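Local coordinates for protein protease Do-like 2, chloroplastic (Arabidopsis thaliana, PDB 4FLN) that is a serine protease of chloroplasts that performs the primary cleavage of photodamaged D1 protein of photosystem II, at residues 271-281 / 299-310; 285-294 / 350-358. All blocks are in the same frame, centred on the assembly; numbering follows the deposited sequence.

Interaction 1 (271-281 / 299-310); sequences LKVPTNEGVLV and VIVSFDDLHVGC
Val279 and Ile300 form a hydrogen-bonded antiparallel pair between strands 279-284 and 299-303 of the PDZ domain, and their side chains lie side by side, pointing the same way, with Val279 CG2 4.0 Å from Ile300 CG1. Val279 N donates to Ile300 O, whereas the return bond from Ile300 N to Val279 O is weak. Two residues on from Val279, the Val281 side chain crosses that of Ile300 at about a right angle, CG2 against CG2. Leu280 and Val299 make the next, non-hydrogen-bonded pair on the other face of the sheet. There the two methyls of Val299 divide the work. With chi1 at 179° the valine turns CG1 to Gly278, 3.7 Å from its CA, while CG2 takes a tip-to-tip meeting with Val273 CG2 at 3.8 Å and also touches Leu280 CD1 and Leu271 CD2. The end of helix 265-271, closed by a Schellman motif at Lys272, is thereby packed against the strand. Before the strand, the backbone shifts its attachment: Gly278 N donates to Val308 O at 2.6 Å. Beside this bond the extended side chain of Glu277 crosses that of His307 obliquely, carboxylate and ring planes 47° apart. OE1 lies over one ring face toward the rim, and Glu277 OE2 is 3.2 Å from His307 CB. The poorly ordered Asn276 lies beside Cys310. The contact is thus mainly apolar and backbone-paired, with buried branched side chains on both faces of the sheet; the carboxylate of Glu277 lies beside the imidazole of His307, where it would probably favour any positive charge on the ring.

Interaction 2 (285-294 / 350-358); sequences EPTSDASKVL and VQVVLRPRV
The loop that follows strand 279-284 in the PDZ domain packs against strand 346-353 and the residues that follow it, with Asp289 fastening the two. With its chi1 at 178° Asp289 swings its carboxylate away from its own amide, which brings OD2 to Val353 N at 2.8 Å; the N-H points almost straight (179°) at the anti side of the carboxylate oxygen. A water held by Asp289 N also reaches Val353 O, weakly. Along the strand, Val293 and Val350 slide past each other in opposite directions, and Val293 CG1 also packs on Val352 CG2 at 4.0 Å. At the other end Glu285 OE2 and Arg357 NE form a salt bridge of 2.9 Å whose hydrogen bond is weak, the carboxylate and guanidinium planes being nearly perpendicular. Arg357 also makes a cation-pi contact with an aromatic side chain of the bound peptide, so an alanine here would probably leave Glu285 without its charged mate and the peptide ring without its cation. Strand 346-353 is paired through Val350 and Val352 with strand 336-343, whose Ile341 receives Leu294 and whose Arg343 binds Val293 O.

How the interactions relate
The two interactions belong to the same PDZ sheet, their centres 18 Å apart, and interleave along the chain: strand 279-284 leads from the 271-281 segment of interaction 1 into the 285-294 loop of interaction 2, which in turn leads back to strand 299-303. Strand 336-343 connects them laterally, pairing with 299-303 on one flank and with 346-353 on the other. Interaction 1 is the more buried and lies farther from the chain's centre, about 29 Å against 19 Å between centres. Interaction 2 borders the bound peptide through Glu285 and Arg357. Both lie away from the charge-relay residues His91, Asp122 and Ser200, which are assigned by similarity.

Interaction 1 (271-281 / 299-310)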
loop_
_atom_site.group_PDB
_atom_site.type_symbol
_atom_site.label_atom_id
_atom_site.label_comp_id
_atom_site.label_asym_id
_atom_site.label_seq_id
_atom_site.Cartn_x
_atom_site.Cartn_y
_atom_site.Cartn_z
ATOM N N LEU B 271 6.963 46.633 -22.320
ATOM C CA LEU B 271 8.402 46.674 -22.114
ATOM C C LEU B 271 9.171 47.276 -23.293
ATOM O O LEU B 271 10.378 47.490 -23.207
ATOM C CB LEU B 271 8.914 45.270 -21.788
ATOM C CG LEU B 271 8.783 44.948 -20.302
ATOM C CD1 LEU B 271 8.705 43.454 -20.056
ATOM C CD2 LEU B 271 9.950 45.559 -19.566
ATOM N N LYS B 272 8.461 47.560 -24.381
ATOM C CA LYS B 272 9.072 48.140 -25.571
ATOM C C LYS B 272 10.088 47.193 -26.186
ATOM O O LYS B 272 11.180 47.604 -26.575
ATOM C CB LYS B 272 9.725 49.493 -25.257
ATOM C CG LYS B 272 8.850 50.707 -25.562
ATOM C CD LYS B 272 7.441 50.550 -25.001
ATOM C CE LYS B 272 6.552 51.732 -25.380
ATOM N NZ LYS B 272 5.141 51.549 -24.915
ATOM N N VAL B 273 9.711 45.923 -26.268
ATOM C CA VAL B 273 10.515 44.907 -26.934
ATOM C C VAL B 273 10.003 44.691 -28.356
ATOM O O VAL B 273 8.847 44.319 -28.544
ATOM C CB VAL B 273 10.426 43.569 -26.180
ATOM C CG1 VAL B 273 11.118 42.470 -26.954
ATOM C CG2 VAL B 273 11.005 43.702 -24.783
ATOM N N PRO B 274 10.849 44.950 -29.364
ATOM C CA PRO B 274 10.464 44.733 -30.768
ATOM C C PRO B 274 10.520 43.268 -31.243
ATOM O O PRO B 274 11.342 42.469 -30.781
ATOM C CB PRO B 274 11.475 45.590 -31.549
ATOM C CG PRO B 274 12.090 46.512 -30.530
ATOM C CD PRO B 274 12.092 45.726 -29.256
ATOM N N THR B 275 9.650 42.955 -32.200
ATOM C CA THR B 275 9.458 41.604 -32.733
ATOM C C THR B 275 9.225 40.574 -31.637
ATOM O O THR B 275 8.604 40.873 -30.614
ATOM C CB THR B 275 10.667 41.145 -33.571
ATOM O OG1 THR B 275 11.868 41.300 -32.802
ATOM C CG2 THR B 275 10.774 41.962 -34.853
ATOM N N ASN B 276 9.750 39.368 -31.838
ATOM C CA ASN B 276 9.691 38.355 -30.797
ATOM C C ASN B 276 11.092 37.995 -30.329
ATOM O O ASN B 276 11.775 37.177 -30.947
ATOM C CB ASN B 276 8.982 37.109 -31.336
ATOM C CG ASN B 276 9.457 36.725 -32.729
ATOM O OD1 ASN B 276 10.365 37.352 -33.275
ATOM N ND2 ASN B 276 8.848 35.693 -33.307
ATOM N N GLU B 277 11.484 38.558 -29.191
ATOM C CA GLU B 277 12.811 38.340 -28.638
ATOM C C GLU B 277 12.833 38.705 -27.165
ATOM O O GLU B 277 12.026 39.507 -26.696
ATOM C CB GLU B 277 13.850 39.188 -29.374
ATOM C CG GLU B 277 14.376 38.580 -30.664
ATOM C CD GLU B 277 15.632 39.267 -31.161
ATOM O OE1 GLU B 277 16.037 40.274 -30.541
ATOM O OE2 GLU B 277 16.214 38.799 -32.165
ATOM N N GLY B 278 13.781 38.139 -26.439
ATOM C CA GLY B 278 14.027 38.584 -25.089
ATOM C C GLY B 278 13.316 37.875 -23.966
ATOM O O GLY B 278 12.177 37.427 -24.079
ATOM N N VAL B 279 14.012 37.815 -22.846
ATOM C CA VAL B 279 13.458 37.297 -21.619
ATOM C C VAL B 279 13.602 38.396 -20.560
ATOM O O VAL B 279 14.591 39.127 -20.553
ATOM C CB VAL B 279 14.181 36.001 -21.220
ATOM C CG1 VAL B 279 13.886 34.932 -22.234
ATOM C CG2 VAL B 279 15.674 36.218 -21.160
ATOM N N LEU B 280 12.598 38.536 -19.697
ATOM C CA LEU B 280 12.585 39.581 -18.670
ATOM C C LEU B 280 13.342 39.174 -17.398
ATOM O O LEU B 280 13.184 38.062 -16.898
ATOM C CB LEU B 280 11.147 39.959 -18.327
ATOM C CG LEU B 280 10.859 41.081 -17.326
ATOM C CD1 LEU B 280 11.507 42.395 -17.735
ATOM C CD2 LEU B 280 9.353 41.270 -17.168
ATOM N N VAL B 281 14.170 40.077 -16.879
ATOM C CA VAL B 281 14.918 39.777 -15.678
ATOM C C VAL B 281 14.054 40.079 -14.469
ATOM O O VAL B 281 13.683 41.225 -14.220
ATOM C CB VAL B 281 16.177 40.643 -15.603
ATOM C CG1 VAL B 281 16.913 40.409 -14.277
ATOM C CG2 VAL B 281 17.064 40.348 -16.785
ATOM N N VAL B 299 15.430 43.468 -20.129
ATOM C CA VAL B 299 15.106 42.382 -21.022
ATOM C C VAL B 299 16.372 41.974 -21.724
ATOM O O VAL B 299 16.847 42.705 -22.582
ATOM C CB VAL B 299 14.119 42.839 -22.092
ATOM C CG1 VAL B 299 13.798 41.679 -23.041
ATOM C CG2 VAL B 299 12.854 43.409 -21.439
ATOM N N ILE B 300 16.938 40.817 -21.392
ATOM C CA ILE B 300 18.121 40.441 -22.142
ATOM C C ILE B 300 17.689 40.036 -23.550
ATOM O O ILE B 300 16.702 39.326 -23.748
ATOM C CB ILE B 300 19.095 39.400 -21.468
ATOM C CG1 ILE B 300 19.047 38.063 -22.190
ATOM C CG2 ILE B 300 18.942 39.285 -19.935
ATOM C CD1 ILE B 300 20.412 37.590 -22.597
ATOM N N VAL B 301 18.450 40.526 -24.513
ATOM C CA VAL B 301 18.107 40.494 -25.924
ATOM C C VAL B 301 19.150 39.686 -26.722
ATOM O O VAL B 301 18.810 38.829 -27.533
ATOM C CB VAL B 301 17.855 41.917 -26.466
ATOM C CG1 VAL B 301 18.475 42.095 -27.827
ATOM C CG2 VAL B 301 16.346 42.201 -26.487
ATOM N N SER B 302 20.417 40.035 -26.567
ATOM C CA SER B 302 21.480 39.232 -27.149
ATOM C C SER B 302 22.428 38.709 -26.076
ATOM O O SER B 302 22.457 39.215 -24.958
ATOM C CB SER B 302 22.259 40.047 -28.177
ATOM O OG SER B 302 22.631 41.313 -27.651
ATOM N N PHE B 303 23.177 37.667 -26.412
ATOM C CA PHE B 303 24.240 37.184 -25.551
ATOM C C PHE B 303 25.411 36.823 -26.449
ATOM O O PHE B 303 25.277 35.939 -27.288
ATOM C CB PHE B 303 23.744 35.966 -24.777
ATOM C CG PHE B 303 24.751 35.375 -23.847
ATOM C CD1 PHE B 303 24.660 35.588 -22.485
ATOM C CD2 PHE B 303 25.777 34.588 -24.328
ATOM C CE1 PHE B 303 25.572 35.026 -21.623
ATOM C CE2 PHE B 303 26.704 34.029 -23.468
ATOM C CZ PHE B 303 26.601 34.246 -22.114
ATOM N N ASP B 304 26.554 37.488 -26.278
ATOM C CA ASP B 304 27.692 37.310 -27.186
ATOM C C ASP B 304 27.238 37.431 -28.645
ATOM O O ASP B 304 27.680 36.672 -29.508
ATOM C CB ASP B 304 28.381 35.953 -26.970
ATOM C CG ASP B 304 29.389 35.962 -25.807
ATOM O OD1 ASP B 304 29.761 37.054 -25.320
ATOM O OD2 ASP B 304 29.822 34.860 -25.390
ATOM N N ASP B 305 26.341 38.383 -28.894
ATOM C CA ASP B 305 25.785 38.671 -30.226
ATOM C C ASP B 305 24.967 37.543 -30.871
ATOM O O ASP B 305 24.746 37.547 -32.085
ATOM C CB ASP B 305 26.876 39.151 -31.198
ATOM C CG ASP B 305 27.526 40.450 -30.753
ATOM O OD1 ASP B 305 26.877 41.515 -30.858
ATOM O OD2 ASP B 305 28.692 40.406 -30.301
ATOM N N LEU B 306 24.484 36.612 -30.056
ATOM C CA LEU B 306 23.447 35.685 -30.493
ATOM C C LEU B 306 22.124 36.175 -29.919
ATOM O O LEU B 306 22.036 36.484 -28.733
ATOM C CB LEU B 306 23.740 34.257 -30.021
ATOM C CG LEU B 306 24.991 33.574 -30.588
ATOM C CD1 LEU B 306 25.360 32.340 -29.780
ATOM C CD2 LEU B 306 24.810 33.224 -32.066
ATOM N N HIS B 307 21.101 36.269 -30.758
ATOM C CA HIS B 307 19.816 36.788 -30.309
ATOM C C HIS B 307 19.034 35.770 -29.493
ATOM O O HIS B 307 19.036 34.581 -29.798
ATOM C CB HIS B 307 18.986 37.285 -31.496
ATOM C CG HIS B 307 19.458 38.592 -32.054
ATOM N ND1 HIS B 307 19.925 39.615 -31.256
ATOM C CD2 HIS B 307 19.542 39.040 -33.328
ATOM C CE1 HIS B 307 20.273 40.638 -32.014
ATOM N NE2 HIS B 307 20.051 40.315 -33.277
ATOM N N VAL B 308 18.354 36.260 -28.463
ATOM C CA VAL B 308 17.586 35.432 -27.536
ATOM C C VAL B 308 16.098 35.656 -27.760
ATOM O O VAL B 308 15.634 36.803 -27.718
ATOM C CB VAL B 308 17.940 35.802 -26.075
ATOM C CG1 VAL B 308 16.850 35.403 -25.140
ATOM C CG2 VAL B 308 19.258 35.171 -25.665
ATOM N N GLY B 309 15.350 34.571 -27.984
ATOM C CA GLY B 309 13.927 34.665 -28.308
ATOM C C GLY B 309 12.928 34.890 -27.173
ATOM O O GLY B 309 13.304 35.046 -26.014
ATOM N N CYS B 310 11.643 34.905 -27.520
ATOM C CA CYS B 310 10.539 34.938 -26.550
ATOM C C CYS B 310 10.746 33.932 -25.402
ATOM O O CYS B 310 10.781 34.298 -24.221
ATOM C CB CYS B 310 9.192 34.662 -27.252
ATOM S SG CYS B 310 8.548 36.057 -28.193
#

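Interaction 2 (285-294 / 350-358)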
loop_
_atom_site.group_PDB
_atom_site.type_symbol
_atom_site.label_atom_id
_atom_site.label_comp_id
_atom_site.label_asym_id
_atom_site.label_seq_id
_atom_site.Cartn_x
_atom_site.Cartn_y
_atom_site.Cartn_z
ATOM N N GLU B 285 20.987 37.447 -8.408
ATOM C CA GLU B 285 21.710 36.990 -7.228
ATOM C C GLU B 285 22.722 38.029 -6.732
ATOM O O GLU B 285 23.611 38.452 -7.467
ATOM C CB GLU B 285 22.414 35.666 -7.507
ATOM C CG GLU B 285 21.535 34.446 -7.335
ATOM C CD GLU B 285 22.249 33.167 -7.723
ATOM O OE1 GLU B 285 23.370 32.924 -7.211
ATOM O OE2 GLU B 285 21.695 32.414 -8.555
ATOM N N PRO B 286 22.593 38.428 -5.462
ATOM C CA PRO B 286 23.466 39.427 -4.837
ATOM C C PRO B 286 24.943 39.066 -4.866
ATOM O O PRO B 286 25.760 39.977 -4.824
ATOM C CB PRO B 286 22.974 39.461 -3.388
ATOM C CG PRO B 286 21.564 39.005 -3.467
ATOM C CD PRO B 286 21.550 37.955 -4.537
ATOM N N THR B 287 25.295 37.785 -4.923
ATOM C CA THR B 287 26.712 37.428 -4.923
ATOM C C THR B 287 27.309 37.357 -6.313
ATOM O O THR B 287 28.503 37.113 -6.453
ATOM C CB THR B 287 27.028 36.097 -4.187
ATOM O OG1 THR B 287 26.622 34.975 -4.984
ATOM C CG2 THR B 287 26.370 36.062 -2.809
ATOM N N SER B 288 26.489 37.587 -7.334
ATOM C CA SER B 288 26.951 37.510 -8.719
ATOM C C SER B 288 27.226 38.909 -9.274
ATOM O O SER B 288 26.616 39.885 -8.832
ATOM C CB SER B 288 25.940 36.780 -9.597
ATOM O OG SER B 288 24.911 37.655 -10.016
ATOM N N ASP B 289 28.184 39.005 -10.195
ATOM C CA ASP B 289 28.542 40.284 -10.801
ATOM C C ASP B 289 27.355 40.960 -11.475
ATOM O O ASP B 289 27.323 42.186 -11.616
ATOM C CB ASP B 289 29.678 40.126 -11.805
ATOM C CG ASP B 289 30.028 41.437 -12.492
ATOM O OD1 ASP B 289 30.243 42.450 -11.778
ATOM O OD2 ASP B 289 30.072 41.452 -13.746
ATOM N N ALA B 290 26.351 40.175 -11.849
ATOM C CA ALA B 290 25.127 40.780 -12.325
ATOM C C ALA B 290 24.615 41.459 -11.075
ATOM O O ALA B 290 25.270 41.405 -10.035
ATOM C CB ALA B 290 24.175 39.722 -12.777
ATOM N N SER B 291 23.486 42.137 -11.153
ATOM C CA SER B 291 22.994 42.869 -9.982
ATOM C C SER B 291 23.871 44.069 -9.634
ATOM O O SER B 291 23.412 44.994 -8.969
ATOM C CB SER B 291 22.970 41.960 -8.749
ATOM O OG SER B 291 24.229 41.967 -8.093
ATOM N N LYS B 292 25.115 44.075 -10.109
ATOM C CA LYS B 292 25.875 45.311 -10.189
ATOM C C LYS B 292 25.692 45.876 -11.589
ATOM O O LYS B 292 26.038 47.015 -11.860
ATOM C CB LYS B 292 27.353 45.073 -9.888
ATOM C CG LYS B 292 27.659 44.863 -8.417
ATOM C CD LYS B 292 29.127 44.543 -8.213
ATOM C CE LYS B 292 29.788 45.504 -7.234
ATOM N NZ LYS B 292 29.669 45.053 -5.819
ATOM N N VAL B 293 25.099 45.065 -12.456
ATOM C CA VAL B 293 25.051 45.306 -13.891
ATOM C C VAL B 293 23.615 45.283 -14.419
ATOM O O VAL B 293 23.199 46.210 -15.107
ATOM C CB VAL B 293 25.901 44.274 -14.669
ATOM C CG1 VAL B 293 26.009 44.675 -16.125
ATOM C CG2 VAL B 293 27.279 44.135 -14.048
ATOM N N LEU B 294 22.922 44.159 -14.217
ATOM C CA LEU B 294 21.487 44.028 -14.509
ATOM C C LEU B 294 20.532 44.520 -13.397
ATOM O O LEU B 294 20.916 44.581 -12.227
ATOM C CB LEU B 294 21.161 42.590 -14.901
ATOM C CG LEU B 294 22.056 42.082 -16.029
ATOM C CD1 LEU B 294 21.741 40.650 -16.359
ATOM C CD2 LEU B 294 21.887 42.954 -17.252
ATOM N N VAL B 350 26.117 45.552 -22.154
ATOM C CA VAL B 350 26.858 45.441 -20.899
ATOM C C VAL B 350 27.748 44.195 -20.852
ATOM O O VAL B 350 27.548 43.255 -21.619
ATOM C CB VAL B 350 25.925 45.436 -19.665
ATOM C CG1 VAL B 350 24.790 46.418 -19.845
ATOM C CG2 VAL B 350 25.390 44.043 -19.405
ATOM N N GLN B 351 28.731 44.196 -19.953
ATOM C CA GLN B 351 29.564 43.021 -19.712
ATOM C C GLN B 351 29.258 42.433 -18.336
ATOM O O GLN B 351 29.015 43.170 -17.385
ATOM C CB GLN B 351 31.045 43.377 -19.773
ATOM C CG GLN B 351 31.489 44.043 -21.045
ATOM C CD GLN B 351 32.975 44.350 -21.033
ATOM O OE1 GLN B 351 33.801 43.467 -21.270
ATOM N NE2 GLN B 351 33.323 45.603 -20.750
ATOM N N VAL B 352 29.275 41.108 -18.233
ATOM C CA VAL B 352 29.017 40.441 -16.966
ATOM C C VAL B 352 30.023 39.342 -16.695
ATOM O O VAL B 352 30.309 38.527 -17.565
ATOM C CB VAL B 352 27.626 39.812 -16.928
ATOM C CG1 VAL B 352 27.363 39.243 -15.547
ATOM C CG2 VAL B 352 26.569 40.840 -17.288
ATOM N N VAL B 353 30.571 39.323 -15.488
ATOM C CA VAL B 353 31.417 38.214 -15.082
ATOM C C VAL B 353 30.515 37.048 -14.713
ATOM O O VAL B 353 29.503 37.235 -14.031
ATOM C CB VAL B 353 32.301 38.563 -13.864
ATOM C CG1 VAL B 353 33.170 37.363 -13.478
ATOM C CG2 VAL B 353 33.156 39.791 -14.146
ATOM N N LEU B 354 30.876 35.851 -15.169
ATOM C CA LEU B 354 30.106 34.655 -14.863
ATOM C C LEU B 354 30.830 33.762 -13.865
ATOM O O LEU B 354 31.928 33.287 -14.126
ATOM C CB LEU B 354 29.839 33.862 -16.136
ATOM C CG LEU B 354 29.447 34.695 -17.345
ATOM C CD1 LEU B 354 29.345 33.819 -18.587
ATOM C CD2 LEU B 354 28.152 35.414 -17.061
ATOM N N ARG B 355 30.215 33.520 -12.718
ATOM C CA ARG B 355 30.788 32.573 -11.775
ATOM C C ARG B 355 29.794 31.462 -11.473
ATOM O O ARG B 355 28.594 31.623 -11.700
ATOM C CB ARG B 355 31.257 33.279 -10.499
ATOM C CG ARG B 355 32.403 34.251 -10.741
ATOM C CD ARG B 355 33.563 34.016 -9.782
ATOM N NE ARG B 355 34.696 33.357 -10.430
ATOM C CZ ARG B 355 35.856 33.947 -10.703
ATOM N NH1 ARG B 355 36.049 35.211 -10.378
ATOM N NH2 ARG B 355 36.826 33.267 -11.298
ATOM N N PRO B 356 30.300 30.316 -10.997
ATOM C CA PRO B 356 29.451 29.192 -10.600
ATOM C C PRO B 356 28.469 29.619 -9.525
ATOM O O PRO B 356 28.775 30.514 -8.747
ATOM C CB PRO B 356 30.450 28.172 -10.043
ATOM C CG PRO B 356 31.738 28.887 -9.905
ATOM C CD PRO B 356 31.727 29.983 -10.897
ATOM N N ARG B 357 27.297 29.000 -9.500
ATOM C CA ARG B 357 26.267 29.366 -8.540
ATOM C C ARG B 357 26.781 29.262 -7.108
ATOM O O ARG B 357 27.514 28.331 -6.772
ATOM C CB ARG B 357 25.046 28.473 -8.716
ATOM C CG ARG B 357 23.758 29.117 -8.268
ATOM C CD ARG B 357 22.615 28.750 -9.199
ATOM N NE ARG B 357 21.451 29.591 -8.955
ATOM C CZ ARG B 357 20.531 29.331 -8.032
ATOM N NH1 ARG B 357 20.645 28.251 -7.275
ATOM N NH2 ARG B 357 19.496 30.146 -7.868
ATOM N N VAL B 358 26.392 30.228 -6.276
ATOM C CA VAL B 358 26.660 30.191 -4.839
ATOM C C VAL B 358 25.416 29.682 -4.097
ATOM O O VAL B 358 24.389 30.361 -4.047
ATOM C CB VAL B 358 27.031 31.594 -4.313
ATOM C CG1 VAL B 358 27.148 31.602 -2.793
ATOM C CG2 VAL B 358 28.317 32.078 -4.956
HETATM O O HOH W 1 29.453 36.525 -10.747
#